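Local structure of exopolygalacturonate lyase (Vibrio vulnificus, 5A29) at residues Asp239-Ala244 / Gln264-Gln269; Gln246-Ala251 / Gly258-Gly263; Ala179-His184 / Lys206-Pro211. The protein probably cleaves pectic polysaccharides such as polygalacturonate by beta-elimination, as a manganese-binding polysaccharide lyase of family 2. One frame throughout, in Å; residues are numbered along the deposited sequence.

Contact 1 of 3, residues Asp239-Ala244 / Gln264-Gln269; sequences DLIYAA and QYLMTQ
Ile-241 sets its branched side chain between Leu-266 and Met-267, joining two antiparallel helices of the (alpha/alpha)-barrel fold known for family 2 lyases. The axes of the two segments approach to 9.3 Å at 148°, close enough for medium-sized apolar side chains to interlock.

The two branches of Ile-241 share the work. Its CG1 arm lies obliquely across Leu-266, CG1 being 3.8 Å from CG of Leu-266, and the terminal CD1 runs on to the backbone of the facing helix, 3.7 Å from CA of Met-267. The other branch, CG2, is placed anti to the backbone N and meets the end of Met-267, the two side chains crossing at about a right angle. Met-267 is extended as far as SD and then bends (chi3 -56°), turning its methyl back toward Ile-241: CE comes to 3.4 Å from Ile-241 CG2, tighter than usual carbon packing. A flexible thioether suits such a place, because it can fold to the shape of a beta-branched neighbour. Leu-240 adds a lighter touch, its CB 4.0 Å from CD2 of Leu-266. All four residues are buried, and helix 170-184 closes over Leu-240 and Leu-266 through Phe-180 and Trp-181.

Away from this seam, Gln-264 O and Tyr-265 O each take two donors. Thr-268 OG1 donates to Gln-264 O at 2.8 Å, on the opposite face of the carbonyl plane from Thr-268 N. Gln-269 curls back so that NE2 stands over the rim of one face of the Tyr-265 ring and donates to Tyr-265 O at 3.0 Å.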
ATOM      1  N   ASP A 239       6.619  -4.755   3.008  1.00 17.16           N
ATOM      2  CA  ASP A 239       6.988  -3.729   4.049  1.00 17.87           C
ATOM      3  C   ASP A 239       8.338  -4.111   4.671  1.00 19.63           C
ATOM      4  O   ASP A 239       9.118  -3.255   5.057  1.00 17.70           O
ATOM      5  CB  ASP A 239       5.986  -3.768   5.205  1.00 17.70           C
ATOM      6  CG  ASP A 239       4.948  -2.607   5.165  1.00 24.56           C
ATOM      7  OD1 ASP A 239       5.288  -1.404   4.951  1.00 21.11           O
ATOM      8  OD2 ASP A 239       3.801  -2.917   5.443  1.00 25.25           O
ATOM      9  N   LEU A 240       8.560  -5.407   4.911  1.00 16.98           N
ATOM     10  CA  LEU A 240       9.883  -5.804   5.460  1.00 20.10           C
ATOM     11  C   LEU A 240      11.061  -5.471   4.581  1.00 15.81           C
ATOM     12  O   LEU A 240      12.065  -4.962   5.083  1.00 20.43           O
ATOM     13  CB  LEU A 240       9.893  -7.322   5.819  1.00 19.06           C
ATOM     14  CG  LEU A 240       9.007  -7.589   7.066  1.00 21.59           C
ATOM     15  CD1 LEU A 240       8.701  -9.097   7.149  1.00 24.74           C
ATOM     16  CD2 LEU A 240       9.620  -7.092   8.390  1.00 22.51           C
ATOM     17  N   ILE A 241      10.908  -5.704   3.292  1.00 14.79           N
ATOM     18  CA  ILE A 241      11.951  -5.432   2.278  1.00 18.04           C
ATOM     19  C   ILE A 241      12.183  -3.904   2.271  1.00 17.91           C
ATOM     20  O   ILE A 241      13.325  -3.465   2.360  1.00 17.22           O
ATOM     21  CB  ILE A 241      11.485  -5.877   0.874  1.00 16.41           C
ATOM     22  CG1 ILE A 241      11.497  -7.441   0.754  1.00 17.42           C
ATOM     23  CG2 ILE A 241      12.386  -5.363  -0.204  1.00 18.60           C
ATOM     24  CD1 ILE A 241      10.574  -7.951  -0.309  1.00 19.15           C
ATOM     25  N   TYR A 242      11.088  -3.141   2.207  1.00 16.35           N
ATOM     26  CA  TYR A 242      11.177  -1.677   2.182  1.00 18.04           C
ATOM     27  C   TYR A 242      11.947  -1.178   3.432  1.00 16.78           C
ATOM     28  O   TYR A 242      12.841  -0.324   3.313  1.00 18.03           O
ATOM     29  CB  TYR A 242       9.742  -1.039   2.063  1.00 16.32           C
ATOM     30  CG  TYR A 242       9.782   0.508   2.071  1.00 17.85           C
ATOM     31  CD1 TYR A 242      10.571   1.227   1.152  1.00 19.53           C
ATOM     32  CD2 TYR A 242       8.968   1.219   2.955  1.00 19.11           C
ATOM     33  CE1 TYR A 242      10.591   2.630   1.184  1.00 20.82           C
ATOM     34  CE2 TYR A 242       8.996   2.613   2.992  1.00 22.51           C
ATOM     35  CZ  TYR A 242       9.784   3.298   2.099  1.00 21.76           C
ATOM     36  OH  TYR A 242       9.863   4.695   2.209  1.00 22.08           O
ATOM     37  N   ALA A 243      11.588  -1.693   4.611  1.00 17.47           N
ATOM     38  CA  ALA A 243      12.180  -1.205   5.866  1.00 18.59           C
ATOM     39  C   ALA A 243      13.671  -1.514   5.931  1.00 20.67           C
ATOM     40  O   ALA A 243      14.463  -0.643   6.270  1.00 21.06           O
ATOM     41  CB  ALA A 243      11.459  -1.743   7.067  1.00 16.96           C
ATOM     42  N   ALA A 244      14.057  -2.705   5.495  1.00 18.85           N
ATOM     43  CA  ALA A 244      15.482  -3.149   5.603  1.00 19.22           C
ATOM     44  C   ALA A 244      16.292  -2.289   4.658  1.00 21.51           C
ATOM     45  O   ALA A 244      17.347  -1.777   5.023  1.00 19.59           O
ATOM     46  CB  ALA A 244      15.593  -4.590   5.175  1.00 17.13           C
ATOM     47  N   GLN A 264      17.628  -7.832   0.244  1.00 19.14           N
ATOM     48  CA  GLN A 264      17.878  -8.443  -1.022  1.00 20.38           C
ATOM     49  C   GLN A 264      17.467  -9.952  -1.018  1.00 18.76           C
ATOM     50  O   GLN A 264      16.883 -10.432  -1.992  1.00 21.23           O
ATOM     51  CB  GLN A 264      19.364  -8.320  -1.420  1.00 20.67           C
ATOM     52  CG  GLN A 264      19.694  -8.964  -2.735  1.00 24.94           C
ATOM     53  CD  GLN A 264      21.196  -8.927  -3.020  1.00 34.43           C
ATOM     54  OE1 GLN A 264      22.002  -9.389  -2.221  1.00 35.74           O
ATOM     55  NE2 GLN A 264      21.557  -8.410  -4.170  1.00 32.87           N
ATOM     56  N   TYR A 265      17.817 -10.669   0.035  1.00 20.47           N
ATOM     57  CA  TYR A 265      17.499 -12.141   0.076  1.00 20.86           C
ATOM     58  C   TYR A 265      15.967 -12.312  -0.046  1.00 20.34           C
ATOM     59  O   TYR A 265      15.461 -13.125  -0.817  1.00 19.40           O
ATOM     60  CB  TYR A 265      17.999 -12.716   1.387  1.00 20.39           C
ATOM     61  CG  TYR A 265      17.552 -14.155   1.593  1.00 23.63           C
ATOM     62  CD1 TYR A 265      18.190 -15.212   0.888  1.00 21.63           C
ATOM     63  CD2 TYR A 265      16.438 -14.446   2.378  1.00 22.62           C
ATOM     64  CE1 TYR A 265      17.751 -16.543   1.030  1.00 23.02           C
ATOM     65  CE2 TYR A 265      15.981 -15.758   2.514  1.00 22.51           C
ATOM     66  CZ  TYR A 265      16.660 -16.812   1.853  1.00 23.87           C
ATOM     67  OH  TYR A 265      16.196 -18.146   2.009  1.00 26.32           O
ATOM     68  N   LEU A 266      15.247 -11.579   0.793  1.00 17.93           N
ATOM     69  CA  LEU A 266      13.777 -11.720   0.831  1.00 17.91           C
ATOM     70  C   LEU A 266      13.151 -11.323  -0.504  1.00 18.08           C
ATOM     71  O   LEU A 266      12.330 -12.045  -1.092  1.00 17.76           O
ATOM     72  CB  LEU A 266      13.219 -10.920   2.019  1.00 18.88           C
ATOM     73  CG  LEU A 266      11.689 -10.964   2.206  1.00 21.86           C
ATOM     74  CD1 LEU A 266      11.142 -12.423   2.307  1.00 21.47           C
ATOM     75  CD2 LEU A 266      11.320 -10.200   3.471  1.00 22.60           C
ATOM     76  N   MET A 267      13.558 -10.190  -1.061  1.00 18.69           N
ATOM     77  CA  MET A 267      13.055  -9.777  -2.390  1.00 19.94           C
ATOM     78  C   MET A 267      13.334 -10.843  -3.475  1.00 21.30           C
ATOM     79  O   MET A 267      12.484 -11.152  -4.352  1.00 18.85           O
ATOM     80  CB  MET A 267      13.658  -8.427  -2.793  1.00 22.05           C
ATOM     81  CG  MET A 267      13.216  -7.941  -4.146  1.00 26.16           C
ATOM     82  SD  MET A 267      14.031  -6.381  -4.700  1.00 33.24           S
ATOM     83  CE  MET A 267      13.649  -5.280  -3.384  1.00 31.63           C
ATOM     84  N   THR A 268      14.543 -11.415  -3.421  1.00 18.30           N
ATOM     85  CA  THR A 268      14.963 -12.407  -4.411  1.00 18.30           C
ATOM     86  C   THR A 268      14.126 -13.701  -4.349  1.00 15.95           C
ATOM     87  O   THR A 268      13.976 -14.349  -5.368  1.00 17.53           O
ATOM     88  CB  THR A 268      16.464 -12.772  -4.104  1.00 21.87           C
ATOM     89  OG1 THR A 268      17.227 -11.627  -4.485  1.00 24.98           O
ATOM     90  CG2 THR A 268      16.931 -13.890  -4.995  1.00 27.90           C
ATOM     91  N   GLN A 269      13.678 -14.088  -3.159  1.00 16.66           N
ATOM     92  CA  GLN A 269      12.900 -15.370  -3.037  1.00 18.39           C
ATOM     93  C   GLN A 269      11.641 -15.315  -3.969  1.00 19.44           C
ATOM     94  O   GLN A 269      11.256 -16.355  -4.605  1.00 16.23           O
ATOM     95  CB  GLN A 269      12.544 -15.677  -1.593  1.00 17.27           C
ATOM     96  CG  GLN A 269      13.736 -15.895  -0.597  1.00 20.41           C
ATOM     97  CD  GLN A 269      14.874 -16.661  -1.288  1.00 22.62           C
ATOM     98  OE1 GLN A 269      14.732 -17.851  -1.576  1.00 23.84           O
ATOM     99  NE2 GLN A 269      15.943 -15.951  -1.664  1.00 21.03           N
TER

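Contact 2 of 3, residues Gln246-Ala251 / Gly258-Gly263; sequences QLDWLA and GSAAWG
Leu-247 and Asp-248 meet Ser-259 and Ala-260 near the connection of an antiparallel helix pair, where helix 234-250 ends and, after the short helix 253-256, helix 259-272 begins. The short segments' axes are 8.8 Å apart, a close approach suited to the small serine and alanine.

Leu-247 comes first: its CD2 methyl rests on Ser-259, 3.7 Å from CB, and the same side chain also touches helix 170-184 at Ile-177 and Lys-178. Next, Asp-248 extends its carboxylate across the gap, CG anti to the backbone N (chi1 175°). Its CB lies 3.6 Å from Ser-259 OG, a hydroxyl hydrogen-bonded to Ala-256 O, with a weak second bond to Ala-244 O. The carboxylate then passes over the methyl of Ala-260, with CG 3.6 Å from that CB, and its OD2 forms a salt bridge with Arg-350.

Gly-258 occupies the N-cap position of the second helix with a positive phi (91°), where a CB would press on the preceding carbonyl. One water ties the two ends together: it donates to Asp-248 OD1 at 2.8 Å and accepts from Ala-260 N at 3.1 Å.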
ATOM      1  N   GLN A 246      15.542   0.770   3.636  1.00 17.45           N
ATOM      2  CA  GLN A 246      15.589   2.171   4.146  1.00 17.75           C
ATOM      3  C   GLN A 246      16.562   2.262   5.358  1.00 20.52           C
ATOM      4  O   GLN A 246      17.282   3.253   5.525  1.00 21.94           O
ATOM      5  CB  GLN A 246      14.188   2.660   4.591  1.00 18.88           C
ATOM      6  CG  GLN A 246      13.239   2.838   3.423  1.00 18.61           C
ATOM      7  CD  GLN A 246      13.903   3.566   2.264  1.00 24.56           C
ATOM      8  OE1 GLN A 246      14.185   4.756   2.380  1.00 27.11           O
ATOM      9  NE2 GLN A 246      14.241   2.848   1.190  1.00 25.25           N
ATOM     10  N   LEU A 247      16.655   1.225   6.136  1.00 21.53           N
ATOM     11  CA  LEU A 247      17.701   1.239   7.193  1.00 23.13           C
ATOM     12  C   LEU A 247      19.101   1.369   6.560  1.00 23.30           C
ATOM     13  O   LEU A 247      19.923   2.243   6.979  1.00 22.77           O
ATOM     14  CB  LEU A 247      17.549   0.030   8.146  1.00 22.82           C
ATOM     15  CG  LEU A 247      18.696  -0.191   9.172  1.00 26.45           C
ATOM     16  CD1 LEU A 247      18.788   0.941  10.189  1.00 26.32           C
ATOM     17  CD2 LEU A 247      18.507  -1.520   9.929  1.00 23.70           C
ATOM     18  N   ASP A 248      19.370   0.559   5.541  1.00 21.72           N
ATOM     19  CA  ASP A 248      20.664   0.633   4.873  1.00 25.83           C
ATOM     20  C   ASP A 248      20.875   2.013   4.298  1.00 29.85           C
ATOM     21  O   ASP A 248      21.998   2.512   4.258  1.00 24.35           O
ATOM     22  CB  ASP A 248      20.744  -0.356   3.687  1.00 24.90           C
ATOM     23  CG  ASP A 248      22.048  -0.212   2.883  1.00 27.69           C
ATOM     24  OD1 ASP A 248      23.069  -0.715   3.358  1.00 27.77           O
ATOM     25  OD2 ASP A 248      22.077   0.338   1.765  1.00 27.26           O
ATOM     26  N   TRP A 249      19.839   2.565   3.675  1.00 23.62           N
ATOM     27  CA  TRP A 249      19.968   3.847   3.030  1.00 24.72           C
ATOM     28  C   TRP A 249      20.200   4.994   4.029  1.00 23.20           C
ATOM     29  O   TRP A 249      20.961   5.923   3.702  1.00 26.37           O
ATOM     30  CB  TRP A 249      18.679   4.168   2.215  1.00 26.82           C
ATOM     31  CG  TRP A 249      18.724   5.488   1.469  1.00 26.60           C
ATOM     32  CD1 TRP A 249      18.024   6.646   1.778  1.00 28.72           C
ATOM     33  CD2 TRP A 249      19.483   5.781   0.320  1.00 28.24           C
ATOM     34  NE1 TRP A 249      18.297   7.606   0.850  1.00 29.25           N
ATOM     35  CE2 TRP A 249      19.212   7.120  -0.036  1.00 30.25           C
ATOM     36  CE3 TRP A 249      20.360   5.040  -0.473  1.00 27.94           C
ATOM     37  CZ2 TRP A 249      19.773   7.719  -1.159  1.00 32.54           C
ATOM     38  CZ3 TRP A 249      20.913   5.641  -1.578  1.00 32.49           C
ATOM     39  CH2 TRP A 249      20.640   6.975  -1.896  1.00 30.29           C
ATOM     40  N   LEU A 250      19.511   4.968   5.160  1.00 22.06           N
ATOM     41  CA  LEU A 250      19.422   6.101   6.071  1.00 24.56           C
ATOM     42  C   LEU A 250      20.527   6.146   7.116  1.00 28.91           C
ATOM     43  O   LEU A 250      21.040   7.249   7.456  1.00 27.03           O
ATOM     44  CB  LEU A 250      18.054   6.161   6.778  1.00 22.84           C
ATOM     45  CG  LEU A 250      16.922   6.438   5.739  1.00 25.20           C
ATOM     46  CD1 LEU A 250      15.582   6.098   6.394  1.00 20.13           C
ATOM     47  CD2 LEU A 250      16.928   7.900   5.266  1.00 25.47           C
ATOM     48  N   ALA A 251      20.913   4.969   7.593  1.00 26.31           N
ATOM     49  CA  ALA A 251      21.717   4.882   8.845  1.00 26.96           C
ATOM     50  C   ALA A 251      23.193   4.659   8.518  1.00 28.53           C
ATOM     51  O   ALA A 251      23.500   4.226   7.419  1.00 27.97           O
ATOM     52  CB  ALA A 251      21.156   3.810   9.778  1.00 22.30           C
ATOM     53  N   GLY A 258      24.189  -5.671   7.397  1.00 25.79           N
ATOM     54  CA  GLY A 258      23.366  -6.860   7.140  1.00 25.46           C
ATOM     55  C   GLY A 258      21.976  -6.521   6.532  1.00 27.98           C
ATOM     56  O   GLY A 258      21.337  -7.393   5.895  1.00 24.10           O
ATOM     57  N   SER A 259      21.518  -5.268   6.712  1.00 21.57           N
ATOM     58  CA  SER A 259      20.070  -4.970   6.405  1.00 21.10           C
ATOM     59  C   SER A 259      19.806  -5.032   4.907  1.00 19.56           C
ATOM     60  O   SER A 259      18.839  -5.669   4.485  1.00 23.86           O
ATOM     61  CB  SER A 259      19.596  -3.631   7.102  1.00 17.90           C
ATOM     62  OG  SER A 259      20.238  -2.544   6.453  1.00 23.50           O
ATOM     63  N   ALA A 260      20.670  -4.464   4.072  1.00 21.10           N
ATOM     64  CA  ALA A 260      20.472  -4.515   2.645  1.00 23.77           C
ATOM     65  C   ALA A 260      20.593  -5.962   2.145  1.00 26.41           C
ATOM     66  O   ALA A 260      19.852  -6.387   1.230  1.00 19.15           O
ATOM     67  CB  ALA A 260      21.458  -3.623   1.885  1.00 22.35           C
ATOM     68  N   ALA A 261      21.566  -6.715   2.669  1.00 22.59           N
ATOM     69  CA  ALA A 261      21.641  -8.141   2.307  1.00 22.52           C
ATOM     70  C   ALA A 261      20.320  -8.939   2.632  1.00 18.44           C
ATOM     71  O   ALA A 261      19.911  -9.809   1.836  1.00 22.28           O
ATOM     72  CB  ALA A 261      22.933  -8.837   2.945  1.00 23.49           C
ATOM     73  N   TRP A 262      19.696  -8.692   3.775  1.00 20.19           N
ATOM     74  CA  TRP A 262      18.474  -9.438   4.180  1.00 19.77           C
ATOM     75  C   TRP A 262      17.278  -8.949   3.339  1.00 23.21           C
ATOM     76  O   TRP A 262      16.470  -9.746   2.879  1.00 20.66           O
ATOM     77  CB  TRP A 262      18.163  -9.165   5.627  1.00 22.23           C
ATOM     78  CG  TRP A 262      18.836 -10.247   6.455  1.00 24.55           C
ATOM     79  CD1 TRP A 262      19.999 -10.132   7.207  1.00 24.79           C
ATOM     80  CD2 TRP A 262      18.435 -11.612   6.512  1.00 23.08           C
ATOM     81  NE1 TRP A 262      20.304 -11.361   7.765  1.00 23.89           N
ATOM     82  CE2 TRP A 262      19.381 -12.291   7.360  1.00 24.22           C
ATOM     83  CE3 TRP A 262      17.391 -12.343   5.921  1.00 22.60           C
ATOM     84  CZ2 TRP A 262      19.303 -13.675   7.632  1.00 25.36           C
ATOM     85  CZ3 TRP A 262      17.292 -13.728   6.194  1.00 26.43           C
ATOM     86  CH2 TRP A 262      18.265 -14.379   7.059  1.00 26.68           C
ATOM     87  N   GLY A 263      17.236  -7.637   3.088  1.00 20.10           N
ATOM     88  CA  GLY A 263      16.217  -7.112   2.101  1.00 19.35           C
ATOM     89  C   GLY A 263      16.374  -7.738   0.732  1.00 21.04           C
ATOM     90  O   GLY A 263      15.360  -8.174   0.081  1.00 19.80           O
TER
HETATM   91  O   HOH W   1      23.259  -2.971   4.924  1.00 31.84           O

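Contact 3 of 3, residues Ala179-His184 / Lys206-Pro211; sequences AFWQAH and KVFHRP. With EDO (1,2-ethanediol), chain N.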
ATOM      1  N   ALA A 179      13.305  -3.919  15.234  1.00 24.71           N
ATOM      2  CA  ALA A 179      12.266  -4.552  16.046  1.00 23.45           C
ATOM      3  C   ALA A 179      11.188  -5.130  15.160  1.00 22.87           C
ATOM      4  O   ALA A 179      10.625  -6.179  15.467  1.00 22.48           O
ATOM      5  CB  ALA A 179      11.637  -3.557  17.037  1.00 25.17           C
ATOM      6  N   PHE A 180      10.919  -4.467  14.029  1.00 20.26           N
ATOM      7  CA  PHE A 180       9.826  -4.940  13.109  1.00 19.59           C
ATOM      8  C   PHE A 180      10.282  -6.339  12.570  1.00 20.38           C
ATOM      9  O   PHE A 180       9.549  -7.317  12.592  1.00 21.48           O
ATOM     10  CB  PHE A 180       9.758  -3.854  11.978  1.00 21.04           C
ATOM     11  CG  PHE A 180       8.766  -4.151  10.861  1.00 21.57           C
ATOM     12  CD1 PHE A 180       7.634  -4.916  11.077  1.00 23.87           C
ATOM     13  CD2 PHE A 180       8.959  -3.580   9.622  1.00 23.80           C
ATOM     14  CE1 PHE A 180       6.671  -5.129  10.054  1.00 25.04           C
ATOM     15  CE2 PHE A 180       8.042  -3.786   8.567  1.00 22.93           C
ATOM     16  CZ  PHE A 180       6.911  -4.604   8.774  1.00 25.12           C
ATOM     17  N   TRP A 181      11.480  -6.400  12.023  1.00 21.20           N
ATOM     18  CA  TRP A 181      12.015  -7.693  11.525  1.00 22.37           C
ATOM     19  C   TRP A 181      12.049  -8.746  12.668  1.00 23.33           C
ATOM     20  O   TRP A 181      11.582  -9.864  12.504  1.00 20.94           O
ATOM     21  CB  TRP A 181      13.386  -7.500  10.885  1.00 19.25           C
ATOM     22  CG  TRP A 181      13.325  -7.141   9.424  1.00 22.95           C
ATOM     23  CD1 TRP A 181      12.940  -5.901   8.867  1.00 21.01           C
ATOM     24  CD2 TRP A 181      13.643  -7.998   8.322  1.00 23.52           C
ATOM     25  NE1 TRP A 181      13.013  -5.977   7.480  1.00 19.91           N
ATOM     26  CE2 TRP A 181      13.461  -7.233   7.124  1.00 23.43           C
ATOM     27  CE3 TRP A 181      14.117  -9.342   8.220  1.00 23.93           C
ATOM     28  CZ2 TRP A 181      13.720  -7.760   5.870  1.00 21.09           C
ATOM     29  CZ3 TRP A 181      14.359  -9.874   6.970  1.00 22.28           C
ATOM     30  CH2 TRP A 181      14.184  -9.084   5.799  1.00 22.61           C
ATOM     31  N   GLN A 182      12.571  -8.360  13.826  1.00 24.53           N
ATOM     32  CA  GLN A 182      12.709  -9.311  14.965  1.00 24.41           C
ATOM     33  C   GLN A 182      11.347  -9.851  15.405  1.00 27.15           C
ATOM     34  O   GLN A 182      11.181 -11.031  15.660  1.00 25.28           O
ATOM     35  CB  GLN A 182      13.489  -8.584  16.111  1.00 25.21           C
ATOM     36  CG  GLN A 182      13.468  -9.319  17.466  1.00 30.62           C
ATOM     37  CD  GLN A 182      14.463 -10.495  17.490  1.00 36.14           C
ATOM     38  OE1 GLN A 182      15.034 -10.836  16.474  1.00 40.47           O
ATOM     39  NE2 GLN A 182      14.634 -11.127  18.643  1.00 41.66           N
ATOM     40  N   ALA A 183      10.303  -9.029  15.402  1.00 24.10           N
ATOM     41  CA  ALA A 183       9.020  -9.465  15.868  1.00 23.86           C
ATOM     42  C   ALA A 183       8.241 -10.214  14.823  1.00 24.98           C
ATOM     43  O   ALA A 183       7.341 -10.916  15.168  1.00 23.64           O
ATOM     44  CB  ALA A 183       8.180  -8.260  16.353  1.00 27.91           C
ATOM     45  N   HIS A 184       8.508  -9.998  13.548  1.00 21.84           N
ATOM     46  CA  HIS A 184       7.637 -10.646  12.540  1.00 23.61           C
ATOM     47  C   HIS A 184       8.279 -11.834  11.839  1.00 20.63           C
ATOM     48  O   HIS A 184       7.558 -12.684  11.337  1.00 26.09           O
ATOM     49  CB  HIS A 184       7.159  -9.582  11.523  1.00 22.38           C
ATOM     50  CG  HIS A 184       6.192  -8.621  12.134  1.00 23.23           C
ATOM     51  ND1 HIS A 184       4.825  -8.758  11.973  1.00 24.11           N
ATOM     52  CD2 HIS A 184       6.386  -7.522  12.915  1.00 24.26           C
ATOM     53  CE1 HIS A 184       4.217  -7.794  12.661  1.00 26.00           C
ATOM     54  NE2 HIS A 184       5.135  -7.030  13.232  1.00 25.28           N
ATOM     55  N   LYS A 206      21.315  -6.811  16.932  1.00 25.67           N
ATOM     56  CA  LYS A 206      22.148  -7.487  15.922  1.00 27.79           C
ATOM     57  C   LYS A 206      21.331  -8.403  15.023  1.00 28.26           C
ATOM     58  O   LYS A 206      21.909  -9.251  14.319  1.00 26.22           O
ATOM     59  CB  LYS A 206      23.245  -8.298  16.622  1.00 29.32           C
ATOM     60  CG  LYS A 206      24.060  -7.371  17.542  1.00 32.75           C
ATOM     61  CD  LYS A 206      25.230  -8.072  18.234  1.00 42.22           C
ATOM     62  CE  LYS A 206      26.496  -7.971  17.417  1.00 61.06           C
ATOM     63  NZ  LYS A 206      26.575  -9.086  16.412  1.00 74.11           N
ATOM     64  N   VAL A 207      20.001  -8.189  15.021  1.00 25.67           N
ATOM     65  CA  VAL A 207      19.074  -8.907  14.114  1.00 25.55           C
ATOM     66  C   VAL A 207      19.605  -9.094  12.683  1.00 23.83           C
ATOM     67  O   VAL A 207      19.535 -10.216  12.161  1.00 29.14           O
ATOM     68  CB  VAL A 207      17.626  -8.342  14.181  1.00 26.13           C
ATOM     69  CG1 VAL A 207      17.574  -6.889  13.622  1.00 22.15           C
ATOM     70  CG2 VAL A 207      16.608  -9.295  13.528  1.00 26.83           C
ATOM     71  N   PHE A 208      20.150  -8.075  12.018  1.00 23.45           N
ATOM     72  CA  PHE A 208      20.511  -8.228  10.595  1.00 24.54           C
ATOM     73  C   PHE A 208      21.916  -8.858  10.416  1.00 27.02           C
ATOM     74  O   PHE A 208      22.400  -9.052   9.293  1.00 27.90           O
ATOM     75  CB  PHE A 208      20.440  -6.907   9.866  1.00 21.90           C
ATOM     76  CG  PHE A 208      19.023  -6.405   9.693  1.00 25.69           C
ATOM     77  CD1 PHE A 208      18.137  -7.096   8.849  1.00 23.53           C
ATOM     78  CD2 PHE A 208      18.589  -5.236  10.341  1.00 23.92           C
ATOM     79  CE1 PHE A 208      16.834  -6.604   8.632  1.00 23.28           C
ATOM     80  CE2 PHE A 208      17.258  -4.771  10.178  1.00 23.10           C
ATOM     81  CZ  PHE A 208      16.390  -5.481   9.321  1.00 20.64           C
ATOM     82  N   HIS A 209      22.590  -9.092  11.540  1.00 29.41           N
ATOM     83  CA  HIS A 209      23.916  -9.759  11.490  1.00 28.44           C
ATOM     84  C   HIS A 209      23.830 -11.302  11.256  1.00 30.06           C
ATOM     85  O   HIS A 209      24.846 -11.939  10.893  1.00 29.06           O
ATOM     86  CB  HIS A 209      24.713  -9.492  12.788  1.00 29.32           C
ATOM     87  CG  HIS A 209      24.967  -8.033  13.074  1.00 36.32           C
ATOM     88  ND1 HIS A 209      26.006  -7.606  13.880  1.00 36.92           N
ATOM     89  CD2 HIS A 209      24.290  -6.910  12.716  1.00 39.86           C
ATOM     90  CE1 HIS A 209      25.956  -6.290  14.008  1.00 45.37           C
ATOM     91  NE2 HIS A 209      24.924  -5.842  13.312  1.00 44.13           N
ATOM     92  N   ARG A 210      22.668 -11.923  11.459  1.00 26.71           N
ATOM     93  CA  ARG A 210      22.483 -13.326  10.952  1.00 27.90           C
ATOM     94  C   ARG A 210      22.915 -13.516   9.504  1.00 27.53           C
ATOM     95  O   ARG A 210      22.667 -12.661   8.624  1.00 26.99           O
ATOM     96  CB  ARG A 210      21.062 -13.867  11.142  1.00 28.64           C
ATOM     97  CG  ARG A 210      20.458 -13.488  12.471  1.00 31.70           C
ATOM     98  CD  ARG A 210      18.946 -13.716  12.473  1.00 31.57           C
ATOM     99  NE  ARG A 210      18.371 -13.633  13.843  1.00 31.70           N
ATOM    100  CZ  ARG A 210      18.204 -14.722  14.601  1.00 32.48           C
ATOM    101  NH1 ARG A 210      18.583 -15.912  14.140  1.00 34.06           N
ATOM    102  NH2 ARG A 210      17.685 -14.644  15.821  1.00 29.75           N
ATOM    103  N   PRO A 211      23.613 -14.631   9.232  1.00 27.35           N
ATOM    104  CA  PRO A 211      24.105 -14.857   7.891  1.00 27.23           C
ATOM    105  C   PRO A 211      22.919 -15.236   6.963  1.00 26.72           C
ATOM    106  O   PRO A 211      21.975 -15.906   7.393  1.00 23.98           O
ATOM    107  CB  PRO A 211      25.053 -16.090   8.064  1.00 31.71           C
ATOM    108  CG  PRO A 211      24.535 -16.772   9.313  1.00 34.70           C
ATOM    109  CD  PRO A 211      24.152 -15.629  10.207  1.00 30.15           C
TER
HETATM  110  C1  EDO N1578      23.894 -10.799   6.698  1.00 34.64           C
HETATM  111  O1  EDO N1578      24.464 -10.148   7.828  1.00 36.40           O
HETATM  112  C2  EDO N1578      24.976 -10.912   5.630  1.00 42.64           C
HETATM  113  O2  EDO N1578      25.401  -9.600   5.337  1.00 46.23           O
HETATM  114  O   HOH W   2      17.706 -11.706  15.995  1.00 36.85           O
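Phe-208 drives the edge of its ring onto one face of the Trp-181 indole, a tilted edge-to-face pair with the planes at 64° and 4.7 Å between the centroids of the phenyl and the five-membered ring. CE1 and CZ do the touching: CZ lies 3.5 Å from Trp-181 CG, and CE1 sits at the same distance from CD2. A broad indole suits this site because one face can receive the phenylalanine while its NE1 donates to Leu-240 O, a bond that would restrain the rotation of the ring.

Beside the aromatic pair, Val-207 packs its CG2 against Gln-182. The glutamine chain bends at chi2 (78°), bringing OE1 to 3.7 Å from Val-207 CG2, and its NE2 is engaged by Asn-202 O. OE1 also accepts from a water, at 2.9 Å, which in turn accepts from Arg-210 NH2, also at 2.9 Å, the water lying in the plane of the guanidinium. Arginine serves well here, since its flat cation makes a cation-pi contact with Trp-188 as well.

Segment 206-211 makes a short 3-10 turn. Lys-206 NZ reaches His-209 ND1 at 3.0 Å, though from well outside the imidazole plane.

The contact pins a long loop back onto the end of helix 170-184, from which it follows. Trp-181 also touches Ala-244 of helix 234-250 and Trp-262 of helix 259-272, while Phe-208 reaches Leu-247 and Ser-259, at the junction of helices 170-184, 234-250 and 259-272.

Contacts 1 and 2 are successive levels of one helix pair, 234-250 with 259-272, their centres about 9 Å apart; contact 3 lays helix 170-184 and its following loop against that pair, its centre about 12 Å from contact 1 and about 11 Å from contact 2. Besides the Trp-181 bond to contact 1, Trp-262 NE1 lies 2.8 Å from Arg-210 O, and Leu-247 CD2 3.5 Å from Phe-208 CE2. Contact 1 comes nearest the tartaric acid and the manganese. The Met-267 side chain is about 6 Å from a meso-tartaric acid, probably the one whose pocket includes Lys-271 and Glu-343, and the Leu-240 side chain is about 12 Å from that of manganese-binding Glu-154.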